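Local coordinates for protein DNA polymerase III subunit beta (PDB 4S3I) that tethers DNA polymerases and other proteins to DNA and thereby makes replication processive, at residues 339-344 with 348-353; 328-333 with 369-374; 119-124 with 223-228. All coordinates share one frame; numbering follows the deposited sequence.

Contact 1 (339-344 with 348-353)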
loop_
_atom_site.group_PDB
_atom_site.type_symbol
_atom_site.label_atom_id
_atom_site.label_comp_id
_atom_site.label_asym_id
_atom_site.label_seq_id
_atom_site.Cartn_x
_atom_site.Cartn_y
_atom_site.Cartn_z
ATOM N N PHE A 339 5.345 28.762 -13.190
ATOM C CA PHE A 339 6.097 28.116 -14.240
ATOM C C PHE A 339 5.971 28.911 -15.530
ATOM O O PHE A 339 5.072 29.749 -15.687
ATOM C CB PHE A 339 5.655 26.653 -14.457
ATOM C CG PHE A 339 4.288 26.496 -15.099
ATOM C CD1 PHE A 339 3.129 26.570 -14.324
ATOM C CD2 PHE A 339 4.167 26.228 -16.460
ATOM C CE1 PHE A 339 1.864 26.417 -14.902
ATOM C CE2 PHE A 339 2.917 26.068 -17.047
ATOM C CZ PHE A 339 1.750 26.159 -16.260
ATOM N N VAL A 340 6.881 28.643 -16.452
ATOM C CA VAL A 340 6.830 29.266 -17.751
ATOM C C VAL A 340 6.524 28.218 -18.784
ATOM O O VAL A 340 7.178 27.164 -18.843
ATOM C CB VAL A 340 8.134 29.988 -18.077
ATOM C CG1 VAL A 340 8.093 30.529 -19.507
ATOM C CG2 VAL A 340 8.367 31.104 -17.073
ATOM N N LEU A 341 5.509 28.502 -19.586
ATOM C CA LEU A 341 5.139 27.639 -20.688
ATOM C C LEU A 341 5.588 28.332 -21.969
ATOM O O LEU A 341 5.096 29.421 -22.288
ATOM C CB LEU A 341 3.618 27.448 -20.700
ATOM C CG LEU A 341 3.043 26.782 -21.945
ATOM C CD1 LEU A 341 3.524 25.361 -22.018
ATOM C CD2 LEU A 341 1.506 26.816 -21.930
ATOM N N ARG A 342 6.527 27.728 -22.695
ATOM C CA ARG A 342 7.020 28.317 -23.942
ATOM C C ARG A 342 6.512 27.541 -25.145
ATOM O O ARG A 342 6.679 26.320 -25.233
ATOM C CB ARG A 342 8.558 28.359 -23.972
ATOM C CG ARG A 342 9.206 29.015 -22.778
ATOM C CD ARG A 342 10.686 29.311 -23.041
ATOM N NE ARG A 342 11.390 29.647 -21.805
ATOM C CZ ARG A 342 11.393 30.858 -21.248
ATOM N NH1 ARG A 342 10.737 31.862 -21.822
ATOM N NH2 ARG A 342 12.053 31.068 -20.114
ATOM N N CYS A 343 5.910 28.253 -26.093
ATOM C CA CYS A 343 5.248 27.610 -27.228
ATOM C C CYS A 343 5.597 28.269 -28.555
ATOM O O CYS A 343 5.938 29.455 -28.611
ATOM C CB CYS A 343 3.728 27.709 -27.083
ATOM S SG CYS A 343 2.990 26.963 -25.609
ATOM N N ASN A 344 5.478 27.488 -29.620
ATOM C CA ASN A 344 5.422 28.025 -30.968
ATOM C C ASN A 344 4.040 27.692 -31.512
ATOM O O ASN A 344 3.038 28.051 -30.901
ATOM C CB ASN A 344 6.542 27.438 -31.832
ATOM C CG ASN A 344 7.906 27.907 -31.390
ATOM O OD1 ASN A 344 8.138 29.110 -31.247
ATOM N ND2 ASN A 344 8.808 26.965 -31.130
ATOM N N SER A 348 3.421 22.166 -32.571
ATOM C CA SER A 348 4.852 22.107 -32.269
ATOM C C SER A 348 5.129 21.789 -30.802
ATOM O O SER A 348 4.335 22.137 -29.928
ATOM C CB SER A 348 5.538 23.431 -32.635
ATOM O OG SER A 348 5.658 23.571 -34.035
ATOM N N PRO A 349 6.270 21.129 -30.533
ATOM C CA PRO A 349 6.717 20.843 -29.166
ATOM C C PRO A 349 6.741 22.098 -28.307
ATOM O O PRO A 349 7.116 23.175 -28.794
ATOM C CB PRO A 349 8.149 20.338 -29.369
ATOM C CG PRO A 349 8.128 19.700 -30.729
ATOM C CD PRO A 349 7.143 20.503 -31.548
ATOM N N PHE A 350 6.356 21.969 -27.043
ATOM C CA PHE A 350 6.413 23.104 -26.138
ATOM C C PHE A 350 7.194 22.760 -24.884
ATOM O O PHE A 350 7.397 21.587 -24.568
ATOM C CB PHE A 350 5.009 23.579 -25.763
ATOM C CG PHE A 350 4.171 22.534 -25.072
ATOM C CD1 PHE A 350 4.128 22.454 -23.681
ATOM C CD2 PHE A 350 3.408 21.647 -25.814
ATOM C CE1 PHE A 350 3.323 21.494 -23.043
ATOM C CE2 PHE A 350 2.610 20.687 -25.193
ATOM C CZ PHE A 350 2.570 20.613 -23.806
ATOM N N LEU A 351 7.598 23.790 -24.153
ATOM C CA LEU A 351 8.529 23.625 -23.053
ATOM C C LEU A 351 7.880 24.061 -21.756
ATOM O O LEU A 351 7.154 25.058 -21.723
ATOM C CB LEU A 351 9.793 24.464 -23.311
ATOM C CG LEU A 351 11.008 24.224 -22.403
ATOM C CD1 LEU A 351 11.694 22.922 -22.792
ATOM C CD2 LEU A 351 11.998 25.384 -22.432
ATOM N N ILE A 352 8.142 23.316 -20.684
ATOM C CA ILE A 352 7.726 23.725 -19.342
ATOM C C ILE A 352 8.965 23.842 -18.480
ATOM O O ILE A 352 9.785 22.929 -18.453
ATOM C CB ILE A 352 6.726 22.705 -18.729
ATOM C CG1 ILE A 352 5.374 22.807 -19.441
ATOM C CG2 ILE A 352 6.535 22.940 -17.225
ATOM C CD1 ILE A 352 4.401 21.701 -19.081
ATOM N N GLN A 353 9.127 24.969 -17.790
ATOM C CA GLN A 353 10.293 25.138 -16.932
ATOM C C GLN A 353 9.986 26.079 -15.779
ATOM O O GLN A 353 8.925 26.717 -15.763
ATOM C CB GLN A 353 11.511 25.614 -17.742
ATOM C CG GLN A 353 11.415 27.031 -18.256
ATOM C CD GLN A 353 12.544 27.390 -19.224
ATOM O OE1 GLN A 353 12.586 28.503 -19.743
ATOM N NE2 GLN A 353 13.457 26.446 -19.469
HETATM O O HOH W 1 4.313 24.924 -29.190
HETATM O O HOH W 2 8.274 24.349 -30.911
#
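Val340 and Gln353 form one hydrogen-bonded pair of an antiparallel beta hairpin, and Arg342 and Leu351 form the next. In the first pair Val340 N donates to Gln353 O at 2.9 Å and Gln353 N to Val340 O. Arg342 and Leu351 exchange the same two bonds. Beyond Cys343 and Phe350 the strands widen, and two waters take over: one joins Asn344 N to Ser348 O, the other Asn344 ND2 to Pro349 O, while Asn344 OD1 binds Ile256 N.

On the face carrying Arg342 and Gln353, the arginine grips one atom side-on. NE and NH2 each lie 2.6 Å from Gln353 OE1, which sits in the guanidinium plane, although the amide is turned 82° from it. NH2 meets OE1 in the amide plane, whereas NE comes from 44° above it. Val340 CG1 lies over the centre of one guanidinium face.

The other face is apolar. Leu341 CD1 presses on Phe350 CD1 at 3.4 Å and meets Ile352 CG1, and Phe339 CD2 touches Ile352 CG2.

The hairpin is two-sided. Apolar residues suit the face turned to helix 324-332, whereas a long arginine and an amide can bridge strands on the other, with Ser258 and Ser368 binding their remaining nitrogens.

Contact 2 (328-333 with 369-374)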
loop_
_atom_site.group_PDB
_atom_site.type_symbol
_atom_site.label_atom_id
_atom_site.label_comp_id
_atom_site.label_asym_id
_atom_site.label_seq_id
_atom_site.Cartn_x
_atom_site.Cartn_y
_atom_site.Cartn_z
ATOM N N LEU A 328 1.316 17.207 -15.943
ATOM C CA LEU A 328 1.390 17.162 -14.485
ATOM C C LEU A 328 2.790 16.780 -14.030
ATOM O O LEU A 328 3.343 17.384 -13.106
ATOM C CB LEU A 328 0.372 16.173 -13.906
ATOM C CG LEU A 328 -1.061 16.656 -13.852
ATOM C CD1 LEU A 328 -1.994 15.539 -13.373
ATOM C CD2 LEU A 328 -1.161 17.877 -12.941
ATOM N N GLU A 329 3.370 15.774 -14.677
ATOM C CA GLU A 329 4.703 15.357 -14.270
ATOM C C GLU A 329 5.724 16.467 -14.503
ATOM O O GLU A 329 6.619 16.663 -13.695
ATOM C CB GLU A 329 5.101 14.028 -14.940
ATOM C CG GLU A 329 4.214 12.871 -14.457
ATOM C CD GLU A 329 4.697 11.491 -14.907
ATOM O OE1 GLU A 329 4.417 10.515 -14.186
ATOM O OE2 GLU A 329 5.333 11.377 -15.976
ATOM N N ALA A 330 5.568 17.217 -15.589
ATOM C CA ALA A 330 6.486 18.339 -15.837
ATOM C C ALA A 330 6.375 19.388 -14.730
ATOM O O ALA A 330 7.374 19.975 -14.310
ATOM C CB ALA A 330 6.235 18.951 -17.203
ATOM N N LEU A 331 5.160 19.600 -14.225
ATOM C CA LEU A 331 4.966 20.583 -13.161
ATOM C C LEU A 331 5.526 20.054 -11.833
ATOM O O LEU A 331 6.125 20.800 -11.052
ATOM C CB LEU A 331 3.481 20.939 -13.015
ATOM C CG LEU A 331 2.826 21.654 -14.205
ATOM C CD1 LEU A 331 1.379 21.955 -13.874
ATOM C CD2 LEU A 331 3.586 22.952 -14.595
ATOM N N ASN A 332 5.312 18.763 -11.568
ATOM C CA ASN A 332 5.868 18.132 -10.362
ATOM C C ASN A 332 7.388 18.298 -10.255
ATOM O O ASN A 332 7.949 18.364 -9.165
ATOM C CB ASN A 332 5.508 16.634 -10.313
ATOM C CG ASN A 332 4.021 16.386 -10.183
ATOM O OD1 ASN A 332 3.265 17.256 -9.742
ATOM N ND2 ASN A 332 3.587 15.176 -10.563
ATOM N N ALA A 333 8.058 18.363 -11.398
ATOM C CA ALA A 333 9.520 18.467 -11.425
ATOM C C ALA A 333 10.041 19.878 -11.140
ATOM O O ALA A 333 11.254 20.094 -11.091
ATOM C CB ALA A 333 10.043 17.990 -12.751
ATOM N N THR A 369 11.070 20.570 -19.173
ATOM C CA THR A 369 10.519 19.464 -19.938
ATOM C C THR A 369 9.969 19.932 -21.283
ATOM O O THR A 369 9.177 20.887 -21.358
ATOM C CB THR A 369 9.410 18.724 -19.167
ATOM O OG1 THR A 369 9.903 18.272 -17.896
ATOM C CG2 THR A 369 8.920 17.525 -19.979
ATOM N N LEU A 370 10.395 19.258 -22.343
ATOM C CA LEU A 370 9.895 19.526 -23.684
ATOM C C LEU A 370 8.902 18.426 -24.052
ATOM O O LEU A 370 9.208 17.243 -23.904
ATOM C CB LEU A 370 11.056 19.557 -24.682
ATOM C CG LEU A 370 10.629 19.793 -26.132
ATOM C CD1 LEU A 370 10.301 21.266 -26.365
ATOM C CD2 LEU A 370 11.684 19.305 -27.121
ATOM N N MET A 371 7.717 18.813 -24.524
ATOM C CA MET A 371 6.630 17.861 -24.782
ATOM C C MET A 371 6.004 18.049 -26.155
ATOM O O MET A 371 5.867 19.177 -26.622
ATOM C CB MET A 371 5.521 18.038 -23.742
ATOM C CG MET A 371 5.728 17.289 -22.459
ATOM S SD MET A 371 4.692 17.999 -21.174
ATOM C CE MET A 371 3.065 17.808 -21.900
ATOM N N MET A 372 5.605 16.943 -26.779
ATOM C CA MET A 372 4.817 16.989 -28.005
ATOM C C MET A 372 3.354 17.242 -27.626
ATOM O O MET A 372 2.828 16.584 -26.723
ATOM C CB MET A 372 4.899 15.656 -28.754
ATOM C CG MET A 372 6.306 15.251 -29.161
ATOM S SD MET A 372 6.445 13.490 -29.577
ATOM C CE MET A 372 5.289 13.345 -30.937
ATOM N N PRO A 373 2.687 18.191 -28.316
ATOM C CA PRO A 373 1.268 18.451 -28.033
ATOM C C PRO A 373 0.363 17.427 -28.706
ATOM O O PRO A 373 0.831 16.647 -29.543
ATOM C CB PRO A 373 1.042 19.818 -28.671
ATOM C CG PRO A 373 1.982 19.811 -29.858
ATOM C CD PRO A 373 3.224 19.119 -29.332
ATOM N N ILE A 374 -0.918 17.431 -28.331
ATOM C CA ILE A 374 -1.943 16.623 -28.991
ATOM C C ILE A 374 -2.620 17.505 -30.044
ATOM O O ILE A 374 -2.868 18.684 -29.787
ATOM C CB ILE A 374 -3.028 16.175 -27.989
ATOM C CG1 ILE A 374 -2.399 15.684 -26.680
ATOM C CG2 ILE A 374 -3.942 15.128 -28.608
ATOM C CD1 ILE A 374 -1.623 14.367 -26.820
HETATM O O HOH W 3 9.595 20.272 -16.204
#
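Ala330, in the last turn of helix 324-332, brings its CA to 5.9 Å from the CA of Thr369 on strand 368-371, with no direct hydrogen bond between the two backbones. This is helix-on-sheet packing within the ring-shaped beta subunit of DNA polymerase III, in which helices line the central hole and sheets form the outer layer. The helix lies against a sheet whose neighbouring strands 350-354 and 368-371 both supply side chains that pack against it.

The methyl of Ala330 does the touching. Its CB points at the strand and stops 3.7 Å from Thr369 CB, with the hydroxyl OG1 and the methyl CG2 of the same threonine close by. The small methyl lets the helix backbone come close to the strand, so alanine suits the place, and Ile352 borders the same methyl. Threonine suits a strand through its branched CB, and its first torsion (chi1 -56°) sets OG1 beside its own backbone N, where it is hydrogen-bonded to Ser181 OG on strand 179-185. Met371, two residues along and on the same side of the strand, reaches back with its flexible thioether, so that SD skirts the alanine methyl more loosely, at 4.4 Å.

Other residues tie the helix to its surroundings: Glu329 makes a salt bridge with Arg179, and Leu328 and Leu331 lean on helix 263-273. Near the helix end, Ala333 N, bonded mainly to Glu329 O, makes just a weak second bond to Ala330 O. A water also binds there and joins both segments: it donates to Ala330 O at 2.9 Å and lies 2.6 Å from Thr369 OG1.

Contact 3 (119-124 with 223-228)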
loop_
_atom_site.group_PDB
_atom_site.type_symbol
_atom_site.label_atom_id
_atom_site.label_comp_id
_atom_site.label_asym_id
_atom_site.label_seq_id
_atom_site.Cartn_x
_atom_site.Cartn_y
_atom_site.Cartn_z
ATOM N N GLU A 119 33.029 -11.311 -7.877
ATOM C CA GLU A 119 34.006 -10.310 -7.471
ATOM C C GLU A 119 33.350 -8.927 -7.494
ATOM O O GLU A 119 32.692 -8.561 -8.470
ATOM C CB GLU A 119 35.207 -10.325 -8.416
ATOM C CG GLU A 119 36.553 -10.280 -7.708
ATOM C CD GLU A 119 37.682 -9.768 -8.600
ATOM O OE1 GLU A 119 37.454 -9.571 -9.818
ATOM O OE2 GLU A 119 38.797 -9.552 -8.075
ATOM N N PHE A 120 33.504 -8.172 -6.412
ATOM C CA PHE A 120 33.040 -6.790 -6.381
ATOM C C PHE A 120 34.082 -5.945 -7.117
ATOM O O PHE A 120 35.246 -5.912 -6.731
ATOM C CB PHE A 120 32.905 -6.311 -4.946
ATOM C CG PHE A 120 32.016 -5.113 -4.797
ATOM C CD1 PHE A 120 30.693 -5.263 -4.405
ATOM C CD2 PHE A 120 32.501 -3.835 -5.049
ATOM C CE1 PHE A 120 29.862 -4.161 -4.268
ATOM C CE2 PHE A 120 31.685 -2.729 -4.913
ATOM C CZ PHE A 120 30.359 -2.889 -4.521
ATOM N N PRO A 121 33.665 -5.256 -8.183
ATOM C CA PRO A 121 34.596 -4.587 -9.100
ATOM C C PRO A 121 35.246 -3.323 -8.529
ATOM O O PRO A 121 34.638 -2.610 -7.728
ATOM C CB PRO A 121 33.690 -4.194 -10.271
ATOM C CG PRO A 121 32.332 -3.983 -9.623
ATOM C CD PRO A 121 32.253 -5.048 -8.560
ATOM N N VAL A 122 36.481 -3.054 -8.938
ATOM C CA VAL A 122 37.049 -1.722 -8.758
ATOM C C VAL A 122 37.425 -1.174 -10.129
ATOM O O VAL A 122 37.799 -1.926 -11.033
ATOM C CB VAL A 122 38.293 -1.689 -7.846
ATOM C CG1 VAL A 122 38.028 -2.381 -6.510
ATOM C CG2 VAL A 122 39.455 -2.297 -8.556
ATOM N N ILE A 123 37.322 0.140 -10.284
ATOM C CA ILE A 123 37.597 0.752 -11.571
ATOM C C ILE A 123 38.811 1.671 -11.514
ATOM O O ILE A 123 39.207 2.131 -10.438
ATOM C CB ILE A 123 36.390 1.566 -12.049
ATOM C CG1 ILE A 123 36.087 2.700 -11.057
ATOM C CG2 ILE A 123 35.173 0.652 -12.225
ATOM C CD1 ILE A 123 34.926 3.618 -11.480
ATOM N N ASP A 124 39.395 1.925 -12.680
ATOM C CA ASP A 124 40.356 3.007 -12.851
ATOM C C ASP A 124 39.602 4.137 -13.533
ATOM O O ASP A 124 39.425 4.124 -14.751
ATOM C CB ASP A 124 41.529 2.568 -13.721
ATOM C CG ASP A 124 42.724 2.090 -12.909
ATOM O OD1 ASP A 124 43.332 1.073 -13.312
ATOM O OD2 ASP A 124 43.062 2.731 -11.885
ATOM N N GLY A 223 33.783 4.421 -17.900
ATOM C CA GLY A 223 33.130 4.303 -19.190
ATOM C C GLY A 223 32.448 2.957 -19.351
ATOM O O GLY A 223 31.771 2.714 -20.353
ATOM N N MET A 224 32.619 2.081 -18.361
ATOM C CA MET A 224 31.996 0.758 -18.388
ATOM C C MET A 224 31.095 0.550 -17.177
ATOM O O MET A 224 29.978 0.045 -17.294
ATOM C CB MET A 224 33.069 -0.336 -18.471
ATOM C CG MET A 224 33.869 -0.285 -19.758
ATOM S SD MET A 224 35.188 -1.512 -19.822
ATOM C CE MET A 224 34.233 -3.026 -19.679
ATOM N N LEU A 225 31.594 0.949 -16.012
ATOM C CA LEU A 225 30.828 0.900 -14.780
ATOM C C LEU A 225 30.793 2.305 -14.196
ATOM O O LEU A 225 31.677 3.124 -14.471
ATOM C CB LEU A 225 31.483 -0.039 -13.763
ATOM C CG LEU A 225 31.759 -1.492 -14.164
ATOM C CD1 LEU A 225 32.486 -2.207 -13.041
ATOM C CD2 LEU A 225 30.465 -2.233 -14.500
ATOM N N ALA A 226 29.777 2.584 -13.395
ATOM C CA ALA A 226 29.802 3.765 -12.548
ATOM C C ALA A 226 29.817 3.298 -11.100
ATOM O O ALA A 226 29.099 2.360 -10.727
ATOM C CB ALA A 226 28.619 4.650 -12.814
ATOM N N VAL A 227 30.629 3.960 -10.287
ATOM C CA VAL A 227 30.760 3.628 -8.879
ATOM C C VAL A 227 30.452 4.854 -8.026
ATOM O O VAL A 227 31.025 5.925 -8.235
ATOM C CB VAL A 227 32.180 3.102 -8.576
ATOM C CG1 VAL A 227 32.385 2.922 -7.069
ATOM C CG2 VAL A 227 32.422 1.795 -9.319
ATOM N N ILE A 228 29.545 4.703 -7.065
ATOM C CA ILE A 228 29.194 5.806 -6.183
ATOM C C ILE A 228 29.536 5.436 -4.748
ATOM O O ILE A 228 29.165 4.354 -4.279
ATOM C CB ILE A 228 27.704 6.150 -6.305
ATOM C CG1 ILE A 228 27.399 6.622 -7.727
ATOM C CG2 ILE A 228 27.304 7.212 -5.303
ATOM C CD1 ILE A 228 25.922 6.905 -7.979
#
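The pyrrolidine ring of Pro121 meets Leu225 through its CB and CG atoms, with Leu225 CD1 3.6 Å from Pro121 CB and 3.9 Å from Pro121 CG; the two side chains cross at about a right angle. The aromatic ring just before it, that of Phe120, makes a T-shaped stack with the ring of Phe236 on the neighbouring strand 233-238, whereas Pro121 touches both Phe236 and Leu225.

Ile123 completes the contact with both of its branches. Its first torsion (chi1 61°) puts CG1 between the backbone N and the carbonyl carbon, and the chain then runs out extended. The Ile123 and Val227 side chains slide past each other in opposite directions, Ile123 CD1 coming to 3.8 Å from Val227 CG2. The shorter branch, CG2, packs against Leu225 CD1 at 4.0 Å. Leu225 and Val227, two residues apart on the strand, thus face the loop together, while Ala226 between them turns the other way.

No hydrogen bond crosses between the segments. The connection leading from the N-terminal to the central domain is laid here over strand 225-229 of the central domain, on the sheet face that carries Leu225 and Val227. Between these two segments the contact is apolar: the proline ring and the two isoleucine branches offer hydrocarbon surface, and the strand answers with leucine and valine.

In the fold
Contacts 1 and 2 are neighbours, their centres 9 Å apart. Strands 350-354 and 368-371 lie side by side in one sheet, where Ile352 N probably bonds to Thr369 O at 2.7 Å and Met371 N to Phe350 O. Along the chain, contact 1 is nested inside the loop that contact 2 closes: helix 324-332 leads into the hairpin, whose second strand is followed by 368-371. Contact 3 precedes both and lies on the opposite side of the chain's centre, 39 Å from contact 1 and 34 Å from contact 2 between centres. It packs the connection between two sheets, whereas contacts 1 and 2 build a third and its helical cover.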